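Local coordinates for protein putative alpha-L-fucosidase (Bacteroides thetaiotaomicron, PDB 3EYP) that probably hydrolyses alpha-L-fucosidic linkages as a glycoside hydrolase of family 29, at residues A[4-9]-A[442-447]; A[126-131]-A[143-148]; A[295-300]-A[306-311]; A[379-384]-A[396-401]. All coordinates share one frame; numbering follows the deposited sequence.

Contact 1 of 4, residues A[4-9]-A[442-447]; sequences APCGLV and GKACPA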
# COMPACT_ATOMS: atom_id res chain seq x y z
N ALA A 4 -25.72 -8.36 7.08
CA ALA A 4 -24.75 -9.32 7.65
C ALA A 4 -23.48 -9.23 6.81
O ALA A 4 -23.57 -9.04 5.58
CB ALA A 4 -25.27 -10.71 7.60
N PRO A 5 -22.30 -9.38 7.43
CA PRO A 5 -21.11 -9.41 6.56
C PRO A 5 -21.11 -10.69 5.76
O PRO A 5 -21.79 -11.61 6.08
CB PRO A 5 -19.94 -9.40 7.54
CG PRO A 5 -20.50 -9.03 8.86
CD PRO A 5 -21.94 -9.58 8.83
N CYS A 6 -20.32 -10.72 4.72
CA CYS A 6 -20.23 -11.88 3.86
C CYS A 6 -18.80 -12.37 3.85
O CYS A 6 -17.91 -11.63 3.50
CB CYS A 6 -20.62 -11.42 2.45
SG CYS A 6 -20.41 -12.67 1.19
N GLY A 7 -18.60 -13.62 4.24
CA GLY A 7 -17.28 -14.26 4.18
C GLY A 7 -16.30 -13.71 5.16
O GLY A 7 -16.68 -13.29 6.25
N LEU A 8 -15.02 -13.70 4.79
CA LEU A 8 -13.94 -13.13 5.64
C LEU A 8 -13.93 -11.60 5.56
O LEU A 8 -14.20 -11.00 4.52
CB LEU A 8 -12.56 -13.72 5.20
CG LEU A 8 -12.48 -15.27 5.30
CD1 LEU A 8 -11.04 -15.67 5.04
CD2 LEU A 8 -13.02 -15.82 6.65
N VAL A 9 -13.64 -10.97 6.67
CA VAL A 9 -13.69 -9.52 6.80
C VAL A 9 -12.39 -8.93 7.41
O VAL A 9 -11.63 -9.61 8.12
CB VAL A 9 -14.94 -9.08 7.66
CG1 VAL A 9 -16.25 -9.68 7.06
CG2 VAL A 9 -14.75 -9.51 9.09
N GLY A 442 -22.53 -11.92 -7.50
CA GLY A 442 -21.93 -11.80 -6.17
C GLY A 442 -22.23 -12.93 -5.25
O GLY A 442 -23.00 -13.80 -5.57
N LYS A 443 -21.57 -12.90 -4.11
CA LYS A 443 -21.79 -13.83 -3.02
C LYS A 443 -22.87 -13.31 -2.06
O LYS A 443 -23.43 -14.06 -1.26
CB LYS A 443 -20.52 -14.02 -2.21
CG LYS A 443 -19.41 -14.65 -2.98
CD LYS A 443 -18.13 -14.58 -2.18
CE LYS A 443 -18.16 -15.52 -0.99
NZ LYS A 443 -17.13 -15.19 0.02
N ALA A 444 -23.13 -12.01 -2.17
CA ALA A 444 -24.19 -11.38 -1.39
C ALA A 444 -24.71 -10.09 -2.02
O ALA A 444 -24.17 -9.57 -2.98
CB ALA A 444 -23.77 -11.13 0.07
N CYS A 445 -25.80 -9.59 -1.47
CA CYS A 445 -26.41 -8.37 -2.01
C CYS A 445 -25.34 -7.29 -1.97
O CYS A 445 -24.54 -7.27 -1.07
CB CYS A 445 -27.64 -7.93 -1.24
SG CYS A 445 -27.38 -7.57 0.46
N PRO A 446 -25.34 -6.39 -2.94
CA PRO A 446 -24.31 -5.31 -3.00
C PRO A 446 -24.35 -4.34 -1.84
O PRO A 446 -25.39 -4.05 -1.26
CB PRO A 446 -24.65 -4.56 -4.28
CG PRO A 446 -26.01 -5.02 -4.69
CD PRO A 446 -26.29 -6.33 -4.05
N ALA A 447 -23.17 -3.84 -1.53
CA ALA A 447 -22.97 -2.77 -0.54
C ALA A 447 -21.86 -1.86 -1.02
O ALA A 447 -20.69 -2.24 -0.94
CB ALA A 447 -22.61 -3.37 0.81
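The contact lies at the surface seam between two domains, where C6, in the loop before helix 12-20 of the TIM-barrel domain, meets K443 and A444, in the turn between strands 434-442 and 447-454 of the F5/8 type C beta sandwich. It illustrates how a small, mostly apolar touch can join segments far apart in sequence. C6 makes the largest share. Its sulfur stands anti to the backbone N (chi1 174°), which swings SG over the turn. There SG rests against the first carbon of the lysine side chain, with C6 SG 3.7 Å from K443 CB, and touches the methyl of the next residue, with C6 SG 3.9 Å from A444 CB. The base of the cysteine side chain joins in too, C6 CB lying 4.0 Å from A444 CB. The sulfur thus packs as an apolar atom against two beta-carbons.

R392, from a loop of the sandwich, reinforces the seam: its guanidinium group donates to A4 O through NH2 and to C445 O through NE, so one side chain grips the backbone of both segments. The backbone of C6 is also hydrogen-bonded to that of L389.

Beyond the sulfur the lysine runs alongside the barrel-domain loop, bent at chi3 (71°), and brings its ammonium group over G7. The backbone of G7 has a positive phi of 70°, and a beta-carbon on it would collide with the lysine nitrogen as placed here; as it is, K443 NZ comes 4.3 Å from G7 CA.

Contact 2 of 4, residues A[126-131]-A[143-148]; sequences PHDRHE and KEYYAH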
# COMPACT_ATOMS: atom_id res chain seq x y z
N PRO A 126 14.71 -9.33 8.34
CA PRO A 126 14.92 -10.63 8.97
C PRO A 126 16.21 -11.36 8.63
O PRO A 126 16.87 -11.87 9.52
CB PRO A 126 13.70 -11.45 8.56
CG PRO A 126 12.65 -10.44 8.30
CD PRO A 126 13.35 -9.18 7.80
N HIS A 127 16.54 -11.45 7.35
CA HIS A 127 17.81 -12.02 6.94
C HIS A 127 18.89 -10.96 7.21
O HIS A 127 18.74 -9.79 6.83
CB HIS A 127 17.84 -12.46 5.48
CG HIS A 127 19.17 -12.98 5.02
ND1 HIS A 127 19.78 -14.10 5.57
CD2 HIS A 127 19.99 -12.55 4.03
CE1 HIS A 127 20.91 -14.33 4.93
NE2 HIS A 127 21.08 -13.39 4.01
N ASP A 128 19.93 -11.39 7.89
CA ASP A 128 21.05 -10.46 8.32
C ASP A 128 22.37 -11.03 7.92
O ASP A 128 22.89 -12.01 8.53
CB ASP A 128 20.92 -10.22 9.85
CG ASP A 128 21.84 -9.14 10.40
OD1 ASP A 128 22.98 -9.02 9.94
OD2 ASP A 128 21.36 -8.39 11.29
N ARG A 129 22.93 -10.46 6.87
CA ARG A 129 24.18 -10.93 6.31
C ARG A 129 25.35 -10.69 7.25
O ARG A 129 26.32 -11.47 7.28
CB ARG A 129 24.47 -10.31 4.94
CG ARG A 129 23.56 -10.77 3.86
CD ARG A 129 23.65 -9.88 2.67
NE ARG A 129 22.65 -10.20 1.67
CZ ARG A 129 21.97 -9.32 0.98
NH1 ARG A 129 22.15 -8.02 1.20
NH2 ARG A 129 21.06 -9.75 0.12
N HIS A 130 25.22 -9.68 8.11
CA HIS A 130 26.35 -9.28 8.95
C HIS A 130 26.49 -10.33 10.02
O HIS A 130 27.58 -10.85 10.27
CB HIS A 130 26.18 -7.85 9.55
CG HIS A 130 27.35 -7.43 10.41
ND1 HIS A 130 28.54 -6.98 9.87
CD2 HIS A 130 27.52 -7.43 11.76
CE1 HIS A 130 29.41 -6.74 10.85
NE2 HIS A 130 28.81 -7.00 12.01
N GLU A 131 25.36 -10.73 10.57
CA GLU A 131 25.35 -11.64 11.69
C GLU A 131 25.79 -12.96 11.20
O GLU A 131 26.47 -13.74 11.95
CB GLU A 131 23.98 -11.70 12.37
CG GLU A 131 23.70 -10.43 13.21
CD GLU A 131 24.43 -10.42 14.51
OE1 GLU A 131 24.44 -11.46 15.20
OE2 GLU A 131 24.96 -9.37 14.87
N LYS A 143 17.59 -15.32 16.64
CA LYS A 143 16.21 -15.09 17.09
C LYS A 143 16.25 -14.18 18.29
O LYS A 143 15.49 -13.21 18.37
CB LYS A 143 15.50 -16.39 17.46
CG LYS A 143 14.26 -16.19 18.35
CD LYS A 143 13.66 -17.47 18.85
CE LYS A 143 14.45 -18.07 20.01
NZ LYS A 143 13.71 -19.22 20.63
N GLU A 144 17.12 -14.46 19.25
CA GLU A 144 17.19 -13.57 20.44
C GLU A 144 17.72 -12.17 20.12
O GLU A 144 17.23 -11.21 20.67
CB GLU A 144 18.05 -14.16 21.58
CG GLU A 144 17.63 -15.53 21.99
CD GLU A 144 16.18 -15.58 22.48
OE1 GLU A 144 15.69 -14.60 23.13
OE2 GLU A 144 15.52 -16.61 22.18
N TYR A 145 18.72 -12.09 19.25
CA TYR A 145 19.32 -10.79 18.84
C TYR A 145 18.24 -9.89 18.23
O TYR A 145 18.02 -8.72 18.62
CB TYR A 145 20.44 -10.99 17.78
CG TYR A 145 20.92 -9.71 17.05
CD1 TYR A 145 21.57 -8.70 17.75
CD2 TYR A 145 20.74 -9.53 15.68
CE1 TYR A 145 22.01 -7.57 17.13
CE2 TYR A 145 21.17 -8.39 15.04
CZ TYR A 145 21.80 -7.40 15.77
OH TYR A 145 22.30 -6.27 15.20
N TYR A 146 17.58 -10.47 17.27
CA TYR A 146 16.51 -9.76 16.57
C TYR A 146 15.43 -9.31 17.56
O TYR A 146 14.94 -8.20 17.51
CB TYR A 146 15.89 -10.63 15.45
CG TYR A 146 14.93 -9.85 14.53
CD1 TYR A 146 15.35 -9.37 13.32
CD2 TYR A 146 13.58 -9.67 14.88
CE1 TYR A 146 14.49 -8.68 12.49
CE2 TYR A 146 12.74 -8.99 14.07
CZ TYR A 146 13.16 -8.53 12.87
OH TYR A 146 12.26 -7.83 12.06
N ALA A 147 15.08 -10.20 18.47
CA ALA A 147 14.04 -9.90 19.48
C ALA A 147 14.45 -8.74 20.35
O ALA A 147 13.62 -7.88 20.69
CB ALA A 147 13.70 -11.15 20.35
N HIS A 148 15.74 -8.67 20.67
CA HIS A 148 16.25 -7.58 21.49
C HIS A 148 16.05 -6.28 20.76
O HIS A 148 15.64 -5.31 21.32
CB HIS A 148 17.72 -7.75 21.87
CG HIS A 148 17.95 -8.75 22.96
ND1 HIS A 148 17.27 -8.72 24.17
CD2 HIS A 148 18.82 -9.79 23.05
CE1 HIS A 148 17.69 -9.72 24.93
NE2 HIS A 148 18.63 -10.39 24.27
O HOH W 1 22.90 -6.46 12.42
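Y145 presents its ring to two carboxylates, E131 over a face and D128 at the edge, where the loop leaving barrel strand 119-124 packs on helix 139-155. The tight part is the glutamate. Bent at chi2 (-76°), E131 folds back so that its CG lies 3.7 Å from Y145 CE2 and its carboxylate stacks on the ring, the two planes only 18° apart. E131, a partly exposed residue, has its OE2 3.8 Å from Y145 CZ, toward the rim of the ring. D128, a buried residue, comes to the ring edge with its carboxylate turned steeply to the ring, OD2 being 3.8 Å from Y145 CE2. A water links D128 and Y145: it donates to D128 OD2 and accepts from Y145 OH at 2.9 Å.

The other half is looser across the segments, with P126 CA meeting Y146 CE1 obliquely at 4.0 Å; Y146 is held chiefly by L124 O, which its hydroxyl reaches, and by stacking with W181.

A leucine in place of Y145 would probably leave the bridging water without its hydroxyl donor and the E131 carboxylate without the flat surface it lies on.

The oxygens of D128 divide their work: OD1 caps the short helix by accepting from E131 N at 3.0 Å, while OD2 takes the water and a salt bridge from K76. The single D128 carboxylate thus links the helix start, through the water, to the tyrosine hydroxyl.

Contact 3 of 4, residues A[295-300]-A[306-311]; sequences NFPPDR and STDSLH
The phenyl ring of F296 turns an edge to D308, its CE1 lying 3.7 Å from D308 O and near enough to the ring plane to be an edge contact. Around the ring, A24 and F26 of strand 22-26 and T62 of helix 56-65 supply further packing. The setting is the last beta-alpha unit of the TIM barrel, where the chain leaves strand 291-295 and enters helix 306-323. The two side chains run past each other in opposite senses, ring and carboxylate planes 37° apart, and F296 CD1 meets D308 CB at 4.0 Å. Within the helix, the imidazole of H311 has T307 CG2 over one face.

D308 has its CG anti to the carbonyl carbon (chi1 -56°), a turn that carries the carboxylate away from the phenyl ring and across the proline. P297 CD lies 4.0 Å from D308 OD2, the two side chains crossing at about a right angle. The carboxylate is buried but not without partners: R259 forms a salt bridge with OD2 through its NE. The same oxygen also accepts a hydrogen bond from a water at 2.8 Å, and this water donates its other hydrogen to P297 O at 2.6 Å.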
# COMPACT_ATOMS: atom_id res chain seq x y z
N ASN A 295 8.86 3.90 -2.68
CA ASN A 295 10.22 4.18 -2.17
C ASN A 295 10.89 5.42 -2.76
O ASN A 295 11.02 5.58 -3.98
CB ASN A 295 11.13 2.96 -2.36
CG ASN A 295 12.54 3.22 -1.92
OD1 ASN A 295 12.83 3.26 -0.73
ND2 ASN A 295 13.43 3.38 -2.88
N PHE A 296 11.27 6.31 -1.82
CA PHE A 296 12.13 7.48 -2.07
C PHE A 296 13.46 7.24 -1.33
O PHE A 296 13.48 7.26 -0.09
CB PHE A 296 11.53 8.75 -1.44
CG PHE A 296 10.14 9.10 -1.91
CD1 PHE A 296 9.95 10.08 -2.84
CD2 PHE A 296 9.04 8.42 -1.42
CE1 PHE A 296 8.68 10.44 -3.29
CE2 PHE A 296 7.76 8.74 -1.87
CZ PHE A 296 7.58 9.77 -2.81
N PRO A 297 14.58 6.98 -2.07
CA PRO A 297 15.87 6.76 -1.39
C PRO A 297 16.66 8.06 -1.14
O PRO A 297 16.98 8.79 -2.07
CB PRO A 297 16.61 5.82 -2.37
CG PRO A 297 16.16 6.28 -3.71
CD PRO A 297 14.66 6.55 -3.48
N PRO A 298 16.89 8.42 0.14
CA PRO A 298 17.71 9.59 0.44
C PRO A 298 19.14 9.42 -0.08
O PRO A 298 19.69 8.32 -0.15
CB PRO A 298 17.69 9.66 1.94
CG PRO A 298 16.46 8.80 2.36
CD PRO A 298 16.46 7.74 1.36
N ASP A 299 19.72 10.55 -0.41
CA ASP A 299 21.07 10.60 -0.91
C ASP A 299 22.13 10.66 0.19
O ASP A 299 21.88 10.50 1.36
CB ASP A 299 21.22 11.73 -1.94
CG ASP A 299 21.36 13.08 -1.32
OD1 ASP A 299 21.03 13.17 -0.11
OD2 ASP A 299 21.85 14.00 -2.05
N ARG A 300 23.35 10.91 -0.23
CA ARG A 300 24.45 10.89 0.71
C ARG A 300 24.42 12.13 1.59
O ARG A 300 25.10 12.18 2.56
CB ARG A 300 25.80 10.80 0.01
CG ARG A 300 26.06 9.46 -0.61
CD ARG A 300 27.47 9.33 -1.21
NE ARG A 300 27.61 7.97 -1.72
CZ ARG A 300 28.55 7.57 -2.55
NH1 ARG A 300 29.50 8.43 -2.92
NH2 ARG A 300 28.57 6.30 -2.96
N SER A 306 15.12 16.17 -5.54
CA SER A 306 14.09 17.06 -6.10
C SER A 306 13.15 16.42 -7.09
O SER A 306 11.94 16.60 -7.05
CB SER A 306 14.72 18.31 -6.73
OG SER A 306 15.70 18.08 -7.74
N THR A 307 13.70 15.66 -8.00
CA THR A 307 12.84 15.06 -9.03
C THR A 307 11.83 14.12 -8.39
O THR A 307 10.63 14.12 -8.69
CB THR A 307 13.66 14.36 -10.10
OG1 THR A 307 14.56 15.31 -10.63
CG2 THR A 307 12.77 13.83 -11.22
N ASP A 308 12.31 13.32 -7.47
CA ASP A 308 11.49 12.33 -6.79
C ASP A 308 10.33 13.05 -6.14
O ASP A 308 9.16 12.64 -6.20
CB ASP A 308 12.31 11.63 -5.67
CG ASP A 308 13.60 10.97 -6.18
OD1 ASP A 308 14.22 11.54 -7.08
OD2 ASP A 308 14.02 9.89 -5.65
N SER A 309 10.70 14.11 -5.45
CA SER A 309 9.74 14.94 -4.73
C SER A 309 8.69 15.60 -5.65
O SER A 309 7.46 15.67 -5.33
CB SER A 309 10.43 15.99 -3.86
OG SER A 309 11.14 15.43 -2.77
N LEU A 310 9.20 16.08 -6.77
CA LEU A 310 8.38 16.79 -7.78
C LEU A 310 7.29 15.87 -8.35
O LEU A 310 6.12 16.20 -8.40
CB LEU A 310 9.25 17.25 -8.95
CG LEU A 310 8.51 17.98 -10.08
CD1 LEU A 310 7.86 19.22 -9.52
CD2 LEU A 310 9.49 18.26 -11.22
N HIS A 311 7.74 14.72 -8.83
CA HIS A 311 6.86 13.76 -9.46
C HIS A 311 5.75 13.23 -8.56
O HIS A 311 4.65 13.06 -9.01
CB HIS A 311 7.68 12.61 -10.09
CG HIS A 311 8.48 13.05 -11.28
ND1 HIS A 311 9.10 12.18 -12.14
CD2 HIS A 311 8.80 14.30 -11.72
CE1 HIS A 311 9.76 12.87 -13.07
NE2 HIS A 311 9.60 14.16 -12.83
O HOH W 2 15.70 10.58 -3.51

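Contact 4 of 4, residues A[379-384]-A[396-401]; sequences DCLMIE and WSVEYT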
# COMPACT_ATOMS: atom_id res chain seq x y z
N ASP A 379 -13.44 9.84 -18.85
CA ASP A 379 -12.42 8.89 -19.26
C ASP A 379 -11.80 8.08 -18.08
O ASP A 379 -10.73 7.54 -18.17
CB ASP A 379 -11.30 9.62 -20.03
CG ASP A 379 -10.57 10.68 -19.20
OD1 ASP A 379 -10.85 10.85 -17.99
OD2 ASP A 379 -9.69 11.39 -19.79
N CYS A 380 -12.53 8.05 -16.98
CA CYS A 380 -12.11 7.37 -15.74
C CYS A 380 -13.35 7.15 -14.89
O CYS A 380 -14.26 7.94 -14.92
CB CYS A 380 -11.10 8.27 -14.97
SG CYS A 380 -10.36 7.48 -13.54
N LEU A 381 -13.38 6.04 -14.17
CA LEU A 381 -14.41 5.76 -13.20
C LEU A 381 -13.84 4.95 -12.03
O LEU A 381 -12.75 4.34 -12.13
CB LEU A 381 -15.64 5.03 -13.78
CG LEU A 381 -15.41 3.68 -14.47
CD1 LEU A 381 -15.36 2.53 -13.43
CD2 LEU A 381 -16.43 3.42 -15.58
N MET A 382 -14.58 5.02 -10.94
CA MET A 382 -14.17 4.44 -9.64
C MET A 382 -15.39 3.95 -8.87
O MET A 382 -16.48 4.53 -8.90
CB MET A 382 -13.47 5.51 -8.80
CG MET A 382 -12.95 5.05 -7.40
SD MET A 382 -11.74 6.30 -6.71
CE MET A 382 -12.86 7.52 -6.14
N ILE A 383 -15.16 2.86 -8.16
CA ILE A 383 -16.18 2.21 -7.39
C ILE A 383 -15.54 1.66 -6.11
O ILE A 383 -14.41 1.17 -6.13
CB ILE A 383 -16.87 1.10 -8.27
CG1 ILE A 383 -18.13 0.55 -7.61
CG2 ILE A 383 -15.94 -0.07 -8.63
CD1 ILE A 383 -18.98 -0.18 -8.62
N GLU A 384 -16.25 1.84 -5.00
CA GLU A 384 -15.80 1.48 -3.64
C GLU A 384 -16.84 0.70 -2.87
O GLU A 384 -17.97 1.12 -2.70
CB GLU A 384 -15.43 2.73 -2.83
CG GLU A 384 -14.35 3.57 -3.48
CD GLU A 384 -14.13 4.91 -2.79
OE1 GLU A 384 -14.91 5.31 -1.91
OE2 GLU A 384 -13.15 5.59 -3.14
N TRP A 396 -19.20 -7.06 -12.38
CA TRP A 396 -19.79 -5.76 -12.66
C TRP A 396 -19.33 -5.14 -13.97
O TRP A 396 -18.21 -5.40 -14.50
CB TRP A 396 -19.56 -4.76 -11.51
CG TRP A 396 -18.11 -4.50 -11.17
CD1 TRP A 396 -17.30 -5.28 -10.42
CD2 TRP A 396 -17.34 -3.37 -11.55
NE1 TRP A 396 -16.06 -4.71 -10.31
CE2 TRP A 396 -16.06 -3.54 -11.01
CE3 TRP A 396 -17.60 -2.24 -12.32
CZ2 TRP A 396 -15.03 -2.61 -11.21
CZ3 TRP A 396 -16.58 -1.33 -12.51
CH2 TRP A 396 -15.32 -1.52 -11.95
N SER A 397 -20.23 -4.34 -14.51
CA SER A 397 -19.98 -3.61 -15.77
C SER A 397 -20.58 -2.23 -15.72
O SER A 397 -21.47 -1.95 -14.94
CB SER A 397 -20.54 -4.32 -16.97
OG SER A 397 -20.21 -5.68 -16.97
N VAL A 398 -20.03 -1.37 -16.55
CA VAL A 398 -20.54 -0.03 -16.74
C VAL A 398 -20.75 0.24 -18.24
O VAL A 398 -19.95 -0.10 -19.11
CB VAL A 398 -19.61 1.05 -16.04
CG1 VAL A 398 -20.22 2.48 -16.17
CG2 VAL A 398 -19.34 0.71 -14.54
N GLU A 399 -21.91 0.83 -18.50
CA GLU A 399 -22.36 1.24 -19.82
C GLU A 399 -22.85 2.67 -19.83
O GLU A 399 -23.05 3.32 -18.81
CB GLU A 399 -23.49 0.32 -20.29
CG GLU A 399 -23.10 -1.14 -20.22
CD GLU A 399 -24.28 -2.07 -20.39
OE1 GLU A 399 -25.42 -1.67 -20.03
OE2 GLU A 399 -24.07 -3.21 -20.88
N TYR A 400 -23.07 3.15 -21.03
CA TYR A 400 -23.48 4.52 -21.24
C TYR A 400 -24.33 4.62 -22.51
O TYR A 400 -24.34 3.73 -23.37
CB TYR A 400 -22.26 5.47 -21.34
CG TYR A 400 -21.46 5.29 -22.61
CD1 TYR A 400 -21.66 6.12 -23.69
CD2 TYR A 400 -20.54 4.26 -22.75
CE1 TYR A 400 -20.96 5.94 -24.87
CE2 TYR A 400 -19.83 4.08 -23.92
CZ TYR A 400 -20.06 4.93 -24.97
OH TYR A 400 -19.39 4.77 -26.16
N THR A 401 -25.05 5.72 -22.56
CA THR A 401 -25.77 6.08 -23.77
C THR A 401 -25.81 7.57 -23.93
O THR A 401 -25.53 8.32 -22.99
CB THR A 401 -27.21 5.56 -23.75
OG1 THR A 401 -27.74 5.66 -25.07
CG2 THR A 401 -28.08 6.37 -22.80
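I383 and W396 face each other across the core of the F5/8 type C beta sandwich, the jelly-roll type of fold, with strand 380-385 in one sheet and strand 393-401 in the other. I383 CG2 sits over one face of the indole, a CH-pi contact 3.9 Å from the centroid of the six-membered ring and 23° off its normal. L381 takes the edge: its CD1 is 4.2 Å from W396 CZ3. The second branch of the leucine reaches out to the valine, tip to tip, with L381 CD2 3.9 Å from V398 CG1.

The tryptophan gets there by placing CG between its backbone N and carbonyl carbon (chi1 59°), which brings the benzo end of the ring under the isoleucine. Replacing the indole of W396 by an alanine is likely to open a gap beneath I383 CG2 and beside L381 CD1, and to leave A418 O without its indole donor.

In the next shell, F451 touches both I383 and V398, V425 and L427 pack on L381, and V435 and L437 on V398, so strands of both sheets surround the four residues. The axes of the short strand segments approach to 10.3 Å, a separation bridged by side chains. D379 and C380 both face Y454, a classic beta bulge. On the five-membered ring of the tryptophan, NE1 donates to A418 O, which helps fix how the indole is turned.

From the N terminus, the chain leaves 4-9 at the domain seam and returns to it at 442-447, so contact 1 closes a loop that holds the other three contacts. Within it these follow in series and none cross. Contact 2 closes a short excursion in the barrel, between the loop after strand 119-124 and helix 139-155; contact 3 closes the turn into the barrel's last helix, its centre about 29 Å from that of contact 2. Contact 4 comes last, joining the two sheets of the sandwich. It lies nearest contact 1, about 5 Å away at the closest atoms, whereas contacts 2 and 4 sit on opposite sides of the chain's centre.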